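Local coordinates for protein peptidase M42 (PDB 5DS0) that probably trims amino acids from the N-termini of peptides as a two-metal aminopeptidase of the M42 family, in a TET particle of twelve subunits, at residues Met34-Glu40 with Phe51-Gly55; Phe179-Gly184 with Val235-Asp239; Tyr265-Met269 with Met295-Thr300. All coordinates share one frame; numbering follows the deposited sequence.

Contact 1: residues Met34-Glu40 with Phe51-Gly55; sequences MEPYADE and FIAKG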
# COMPACT_ATOMS: atom_id res chain seq x y z
N MSE C 34 -48.04 -36.47 -3.29
CA MSE C 34 -49.30 -35.72 -3.28
C MSE C 34 -50.42 -36.31 -4.10
O MSE C 34 -51.53 -35.78 -4.06
CB MSE C 34 -49.05 -34.31 -3.79
CG MSE C 34 -48.16 -33.54 -2.82
SE MSE C 34 -49.16 -32.94 -1.22
CE MSE C 34 -50.18 -31.52 -2.12
N GLU C 35 -50.19 -37.40 -4.84
CA GLU C 35 -51.26 -38.02 -5.64
C GLU C 35 -52.55 -38.21 -4.87
O GLU C 35 -53.61 -37.82 -5.33
CB GLU C 35 -50.82 -39.35 -6.27
CG GLU C 35 -50.36 -39.23 -7.73
CD GLU C 35 -49.40 -40.33 -8.16
OE1 GLU C 35 -49.64 -41.52 -7.81
OE2 GLU C 35 -48.39 -40.01 -8.84
N PRO C 36 -52.47 -38.79 -3.66
CA PRO C 36 -53.71 -39.01 -2.91
C PRO C 36 -54.30 -37.80 -2.20
O PRO C 36 -55.36 -37.93 -1.62
CB PRO C 36 -53.31 -40.08 -1.90
CG PRO C 36 -51.86 -39.91 -1.70
CD PRO C 36 -51.31 -39.43 -3.01
N TYR C 37 -53.65 -36.64 -2.24
CA TYR C 37 -54.10 -35.49 -1.43
C TYR C 37 -54.52 -34.24 -2.19
O TYR C 37 -55.25 -33.40 -1.66
CB TYR C 37 -53.02 -35.11 -0.40
CG TYR C 37 -52.57 -36.27 0.46
CD1 TYR C 37 -53.44 -36.87 1.36
CD2 TYR C 37 -51.27 -36.77 0.37
CE1 TYR C 37 -53.04 -37.93 2.14
CE2 TYR C 37 -50.86 -37.82 1.16
CZ TYR C 37 -51.74 -38.40 2.05
OH TYR C 37 -51.32 -39.46 2.82
N ALA C 38 -54.05 -34.06 -3.42
CA ALA C 38 -54.38 -32.87 -4.19
C ALA C 38 -55.58 -33.14 -5.08
O ALA C 38 -55.69 -34.21 -5.67
CB ALA C 38 -53.20 -32.44 -5.03
N ASP C 39 -56.46 -32.15 -5.19
CA ASP C 39 -57.64 -32.28 -6.03
C ASP C 39 -57.29 -32.11 -7.51
O ASP C 39 -57.99 -32.60 -8.37
CB ASP C 39 -58.71 -31.27 -5.59
CG ASP C 39 -59.14 -31.46 -4.13
OD1 ASP C 39 -59.30 -32.62 -3.69
OD2 ASP C 39 -59.31 -30.45 -3.40
N GLU C 40 -56.18 -31.44 -7.80
CA GLU C 40 -55.75 -31.21 -9.17
C GLU C 40 -54.28 -30.77 -9.16
O GLU C 40 -53.78 -30.30 -8.14
CB GLU C 40 -56.63 -30.13 -9.82
CG GLU C 40 -56.47 -29.97 -11.33
CD GLU C 40 -57.22 -28.75 -11.88
OE1 GLU C 40 -58.30 -28.40 -11.32
OE2 GLU C 40 -56.74 -28.15 -12.87
N PHE C 51 -50.01 -27.84 -6.64
CA PHE C 51 -51.05 -28.72 -6.16
C PHE C 51 -52.21 -27.91 -5.64
O PHE C 51 -52.02 -27.04 -4.78
CB PHE C 51 -50.51 -29.58 -5.03
CG PHE C 51 -49.27 -30.33 -5.41
CD1 PHE C 51 -49.36 -31.44 -6.22
CD2 PHE C 51 -48.03 -29.91 -4.98
CE1 PHE C 51 -48.22 -32.14 -6.59
CE2 PHE C 51 -46.89 -30.60 -5.33
CZ PHE C 51 -46.98 -31.72 -6.14
N ILE C 52 -53.40 -28.21 -6.13
CA ILE C 52 -54.60 -27.45 -5.77
C ILE C 52 -55.48 -28.22 -4.81
O ILE C 52 -55.82 -29.38 -5.04
CB ILE C 52 -55.42 -27.10 -7.02
CG1 ILE C 52 -54.52 -26.38 -8.04
CG2 ILE C 52 -56.60 -26.22 -6.65
CD1 ILE C 52 -55.16 -26.16 -9.40
N ALA C 53 -55.82 -27.57 -3.70
CA ALA C 53 -56.83 -28.07 -2.77
C ALA C 53 -58.04 -27.15 -2.90
O ALA C 53 -57.98 -25.98 -2.51
CB ALA C 53 -56.29 -28.07 -1.34
N LYS C 54 -59.13 -27.70 -3.45
CA LYS C 54 -60.30 -26.90 -3.83
C LYS C 54 -61.14 -26.47 -2.65
O LYS C 54 -61.17 -27.09 -1.59
CB LYS C 54 -61.17 -27.65 -4.84
CG LYS C 54 -60.57 -27.76 -6.24
CD LYS C 54 -61.63 -28.14 -7.28
CE LYS C 54 -61.05 -28.69 -8.59
NZ LYS C 54 -59.84 -27.96 -9.10
N GLY C 55 -61.79 -25.34 -2.85
CA GLY C 55 -62.75 -24.76 -1.92
C GLY C 55 -63.45 -23.69 -2.73
O GLY C 55 -63.81 -23.92 -3.88

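Contact 2: residues Phe179-Gly184 with Val235-Asp239; sequences FDDRIG and VLEVD. With CO (cobalt (II) ion), chain T; CO (cobalt (II) ion), chain U.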
# COMPACT_ATOMS: atom_id res chain seq x y z
N PHE C 179 -32.13 -27.75 2.31
CA PHE C 179 -33.23 -27.25 3.12
C PHE C 179 -33.82 -26.01 2.45
O PHE C 179 -35.03 -25.85 2.45
CB PHE C 179 -32.78 -26.91 4.53
CG PHE C 179 -32.46 -28.10 5.38
CD1 PHE C 179 -33.33 -29.17 5.45
CD2 PHE C 179 -31.31 -28.14 6.13
CE1 PHE C 179 -33.05 -30.27 6.23
CE2 PHE C 179 -31.02 -29.24 6.93
CZ PHE C 179 -31.89 -30.30 6.97
N ASP C 180 -32.97 -25.17 1.87
CA ASP C 180 -33.39 -24.04 1.08
C ASP C 180 -33.63 -24.55 -0.32
O ASP C 180 -32.67 -24.78 -1.05
CB ASP C 180 -32.26 -23.00 1.08
CG ASP C 180 -32.58 -21.78 0.25
OD1 ASP C 180 -33.75 -21.58 -0.15
OD2 ASP C 180 -31.62 -21.01 -0.01
N ASP C 181 -34.89 -24.74 -0.74
CA ASP C 181 -36.09 -24.45 0.04
C ASP C 181 -37.06 -25.64 -0.01
O ASP C 181 -38.28 -25.48 -0.10
CB ASP C 181 -36.74 -23.19 -0.49
CG ASP C 181 -37.92 -22.71 0.35
OD1 ASP C 181 -38.03 -23.08 1.54
OD2 ASP C 181 -38.73 -21.93 -0.20
N ARG C 182 -36.51 -26.85 0.08
CA ARG C 182 -37.32 -28.05 0.07
C ARG C 182 -38.04 -28.20 1.39
O ARG C 182 -39.11 -28.82 1.44
CB ARG C 182 -36.48 -29.28 -0.27
CG ARG C 182 -36.12 -29.29 -1.75
CD ARG C 182 -35.12 -30.37 -2.14
NE ARG C 182 -34.48 -30.05 -3.40
CZ ARG C 182 -33.44 -30.70 -3.92
NH1 ARG C 182 -32.92 -31.75 -3.30
NH2 ARG C 182 -32.91 -30.30 -5.07
N ILE C 183 -37.50 -27.60 2.45
CA ILE C 183 -38.21 -27.59 3.71
C ILE C 183 -39.48 -26.74 3.58
O ILE C 183 -40.50 -27.08 4.16
CB ILE C 183 -37.35 -27.10 4.89
CG1 ILE C 183 -37.98 -27.51 6.22
CG2 ILE C 183 -37.18 -25.60 4.88
CD1 ILE C 183 -38.02 -29.02 6.45
N GLY C 184 -39.42 -25.67 2.80
CA GLY C 184 -40.61 -24.87 2.51
C GLY C 184 -41.64 -25.65 1.69
O GLY C 184 -42.84 -25.58 1.96
N VAL C 235 -45.27 -17.14 1.00
CA VAL C 235 -44.05 -17.75 0.52
C VAL C 235 -43.30 -18.34 1.69
O VAL C 235 -43.11 -17.69 2.71
CB VAL C 235 -43.19 -16.73 -0.21
CG1 VAL C 235 -41.83 -17.32 -0.52
CG2 VAL C 235 -43.88 -16.31 -1.49
N LEU C 236 -42.89 -19.59 1.53
CA LEU C 236 -42.15 -20.30 2.57
C LEU C 236 -40.71 -20.41 2.17
O LEU C 236 -40.41 -20.86 1.07
CB LEU C 236 -42.73 -21.68 2.76
CG LEU C 236 -44.18 -21.59 3.22
CD1 LEU C 236 -45.02 -22.80 2.84
CD2 LEU C 236 -44.21 -21.37 4.70
N GLU C 237 -39.83 -19.97 3.04
CA GLU C 237 -38.41 -19.92 2.75
C GLU C 237 -37.65 -20.31 4.01
O GLU C 237 -38.25 -20.60 5.05
CB GLU C 237 -37.98 -18.52 2.31
CG GLU C 237 -37.73 -18.33 0.82
CD GLU C 237 -36.53 -19.09 0.22
OE1 GLU C 237 -35.79 -19.80 0.91
OE2 GLU C 237 -36.32 -18.94 -1.00
N VAL C 238 -36.33 -20.31 3.90
CA VAL C 238 -35.48 -20.43 5.04
C VAL C 238 -35.02 -19.04 5.45
O VAL C 238 -35.09 -18.11 4.67
CB VAL C 238 -34.26 -21.31 4.74
CG1 VAL C 238 -34.69 -22.73 4.49
CG2 VAL C 238 -33.47 -20.77 3.57
N ASP C 239 -34.60 -18.90 6.69
CA ASP C 239 -34.03 -17.67 7.21
C ASP C 239 -32.63 -18.01 7.64
O ASP C 239 -32.38 -19.12 8.14
CB ASP C 239 -34.83 -17.18 8.42
CG ASP C 239 -35.12 -15.68 8.39
OD1 ASP C 239 -34.21 -14.90 7.99
OD2 ASP C 239 -36.25 -15.29 8.79
CO CO T . -34.35 -19.93 -1.09
CO CO U . -31.45 -19.73 -1.36

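Contact 3: residues Tyr265-Met269 with Met295-Thr300; sequences YDRSM and MSGGGT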
# COMPACT_ATOMS: atom_id res chain seq x y z
N TYR C 265 -39.22 -7.21 6.13
CA TYR C 265 -38.59 -6.46 5.04
C TYR C 265 -37.50 -7.29 4.40
O TYR C 265 -36.74 -7.94 5.08
CB TYR C 265 -37.98 -5.13 5.52
CG TYR C 265 -37.09 -4.53 4.47
CD1 TYR C 265 -37.64 -3.93 3.35
CD2 TYR C 265 -35.70 -4.60 4.56
CE1 TYR C 265 -36.83 -3.39 2.36
CE2 TYR C 265 -34.89 -4.07 3.56
CZ TYR C 265 -35.46 -3.46 2.47
OH TYR C 265 -34.70 -2.93 1.47
N ASP C 266 -37.45 -7.28 3.07
CA ASP C 266 -36.32 -7.84 2.36
C ASP C 266 -36.09 -7.06 1.07
O ASP C 266 -36.91 -6.22 0.68
CB ASP C 266 -36.44 -9.37 2.18
CG ASP C 266 -37.44 -9.80 1.09
OD1 ASP C 266 -37.16 -9.51 -0.09
OD2 ASP C 266 -38.47 -10.48 1.37
N ARG C 267 -34.94 -7.29 0.46
CA ARG C 267 -34.51 -6.54 -0.72
C ARG C 267 -35.51 -6.67 -1.88
O ARG C 267 -35.64 -5.76 -2.69
CB ARG C 267 -33.11 -7.00 -1.14
CG ARG C 267 -32.42 -6.20 -2.26
CD ARG C 267 -31.07 -6.80 -2.71
NE ARG C 267 -31.28 -8.19 -3.16
CZ ARG C 267 -30.31 -9.05 -3.50
NH1 ARG C 267 -29.03 -8.70 -3.45
NH2 ARG C 267 -30.64 -10.28 -3.89
N SER C 268 -36.22 -7.80 -1.96
CA SER C 268 -37.17 -8.07 -3.05
C SER C 268 -38.61 -7.63 -2.79
O SER C 268 -39.40 -7.52 -3.73
CB SER C 268 -37.14 -9.57 -3.43
OG SER C 268 -37.82 -10.38 -2.48
N MSE C 269 -38.96 -7.38 -1.53
CA MSE C 269 -40.33 -6.98 -1.18
C MSE C 269 -40.48 -6.40 0.21
O MSE C 269 -39.89 -6.89 1.18
CB MSE C 269 -41.21 -8.22 -1.26
CG MSE C 269 -42.65 -7.88 -0.85
SE MSE C 269 -43.81 -9.47 -0.86
CE MSE C 269 -43.25 -10.29 0.85
N MSE C 295 -34.41 -9.54 6.14
CA MSE C 295 -33.27 -9.97 5.31
C MSE C 295 -32.81 -8.82 4.44
O MSE C 295 -33.22 -8.68 3.28
CB MSE C 295 -33.62 -11.19 4.46
CG MSE C 295 -34.43 -12.24 5.23
SE MSE C 295 -35.12 -13.69 4.08
CE MSE C 295 -35.21 -12.87 2.28
N SER C 296 -31.99 -7.96 5.03
CA SER C 296 -31.39 -6.79 4.35
C SER C 296 -30.83 -7.02 2.92
O SER C 296 -30.97 -6.16 2.05
CB SER C 296 -30.27 -6.24 5.24
OG SER C 296 -29.28 -5.58 4.48
N GLY C 297 -30.22 -8.19 2.69
CA GLY C 297 -29.59 -8.47 1.40
C GLY C 297 -29.90 -9.83 0.80
O GLY C 297 -29.00 -10.58 0.43
N GLY C 298 -31.19 -10.14 0.67
CA GLY C 298 -31.62 -11.36 0.01
C GLY C 298 -33.03 -11.20 -0.48
O GLY C 298 -33.74 -10.29 -0.05
N GLY C 299 -33.45 -12.07 -1.38
CA GLY C 299 -34.82 -12.03 -1.91
C GLY C 299 -35.50 -13.39 -1.89
O GLY C 299 -34.87 -14.40 -1.54
N THR C 300 -36.76 -13.41 -2.33
CA THR C 300 -37.61 -14.61 -2.30
C THR C 300 -38.50 -14.69 -3.52
O THR C 300 -38.65 -13.72 -4.25
CB THR C 300 -38.53 -14.58 -1.07
OG1 THR C 300 -39.28 -13.35 -1.06
CG2 THR C 300 -37.72 -14.67 0.20

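Contact 1: residues Met34-Glu40 with Phe51-Gly55
Ile52 offers both its carbonyl and its amide to the loop Met34-Glu40, and the pairing illustrates how an irregular strand entry can still satisfy its polar backbone. Asp39 N donates to Ile52 O at 2.8 Å, while Glu40 N reaches the same oxygen by a weaker bond of 3.5 Å. One carbonyl thus serves two consecutive amides. In return, Ile52 N donates almost straight to Glu40 O (2.9 Å, 172° at the hydrogen).

Past the strand, side chains take over as partners. Asp39 OD2 accepts from Lys54 N at 2.8 Å through its anti lone pair, so a carboxylate holds the first amide past the end of the strand. The next acid uses the other end of the same lysine. With CG of Glu40 anti to its backbone N (chi1 -169°) and the chain extended beyond, OE1 meets Lys54 NZ in a salt bridge of 2.7 Å, the ammonium lying nearly in line with the C-O bond. Asp39 OD1 has a further, long and weak ion pair with Lys196. Earlier in the loop, Met34 O accepts from both Tyr37 N and Ala38 N.

The apolar side is built on Phe51. Met34, a selenomethionine here, sets CG over the ring centre at 3.9 Å in a CH-pi contact, its selenium making only a distant Met-aromatic approach, and folds its CE back against Phe51 CB; Ala38 CB touches the same CB. A serine in place of Phe51 would probably leave Met34 without the ring face it rests on and open a gap beside the loop.

Strand 49-53 also pairs with strand 205-211 on its other edge, and the double facing of Asp39 and Glu40 to Ile52 is a classic beta bulge at the edge of the mixed sheet.

Contact 2: residues Phe179-Gly184 with Val235-Asp239
Asp180 and Glu237 converge on one cobalt ion from the segment Phe179-Gly184 and from strand 232-240. Followed outward, the Asp180 side chain packs CB on Val238 CG2 at 3.6 Å, and its CG lies against the same methyl. With CG anti to the backbone N (chi1 179°), the carboxylate is directed to the metal pair and splits its oxygens: OD1 binds one cobalt at 2.0 Å beside Glu237 OE1, a fellow ligand 2.9 Å away, OD2 the second at 1.9 Å. Such a bridging aspartate, followed by a cis peptide bond to Asp181, is the hallmark of the two-metal site in M42 and related zinc exopeptidases; His66 and Glu214 belong to the first ion's site, Glu215 and His325 to the second's.

Glu237 approaches the first cobalt with both oxygens, OE1 at 2.5 Å and OE2 at 2.2 Å, its carboxylate turned 63° from that of Asp180. The anti lone pair of OE1 takes the hydrogen of Val238 N at 3.1 Å, which helps fix its rotation. Beside Glu237, the Asp181 carboxylate stacks on that group, planes 7° apart, and Asp181 OD2 accepts from His66 N. Farther along the helix, Ile183 CG2 meets Val238 CG1 at 3.8 Å.

Contact 3: residues Tyr265-Met269 with Met295-Thr300
Ser268 and Thr300 are joined through a single hydroxyl: Thr300 N donates to Ser268 OG at 3.2 Å, with 152° at the hydrogen. Two backbone bonds join it in the first shell. Met295 N gives its hydrogen to Tyr265 O at 3.0 Å, nearly in line with that carbonyl, and Arg267 N makes a weak bond to Gly298 O. A CA-H...O contact from Asp266 CA to Met295 O (3.3 Å) lies between the same strands. Alongside them, Met295, a selenomethionine in this crystal, runs beside Asp266 and brings its CE to 3.7 Å from Asp266 CB.

Arg267 spreads its guanidinium across the glycine run, one face looking onto Gly297 O and Gly298 CA. Next in that run, Gly299 CA lies 3.5 Å from Ser268 OG.

One step outward, Asp266 sets the serine in place. Placing CG between its backbone N and carbonyl carbon (chi1 76°) turns OD1 back over the following residues, where it accepts from Ser268 N at 2.7 Å, an Asx turn, and from Ser268 OG at 2.6 Å on the syn side. Since the hydroxyl spends its proton on Asp266, its oxygen is left to receive Thr300 N. It thus donates within its own segment and accepts from the other.

Around this, strand 265-266 lies parallel to the end of strand 291-295. Asp266 and Thr300 rest on Val316 of strand 314-322, Tyr265 packs on Leu88 of the second subunit, and Thr300 leads into helix 302-305 with its side chain against Glu237 of strand 232-240.

How the contacts relate
Contact 2 is wholly buried near the centre of the chain, whereas contacts 1 and 3 are partly buried and farther out. Contacts 1 and 2 reach the same large sheet, their centres 21 Å apart, and share the helix 179-197: residues 179-184 carry the bridging aspartate, while its later residues cover Met34 of contact 1. Contacts 2 and 3 touch directly, Asp239 OD1 meeting Met295 CG at 3.8 Å, so the segment 295-300 lies against the strand that supplies a metal ligand. Chemistry follows place: carboxylates are spent on cobalt in the core, on a lysine and a backbone amide at the outer strand, and on turn-forming hydrogen bonds near the subunit interface.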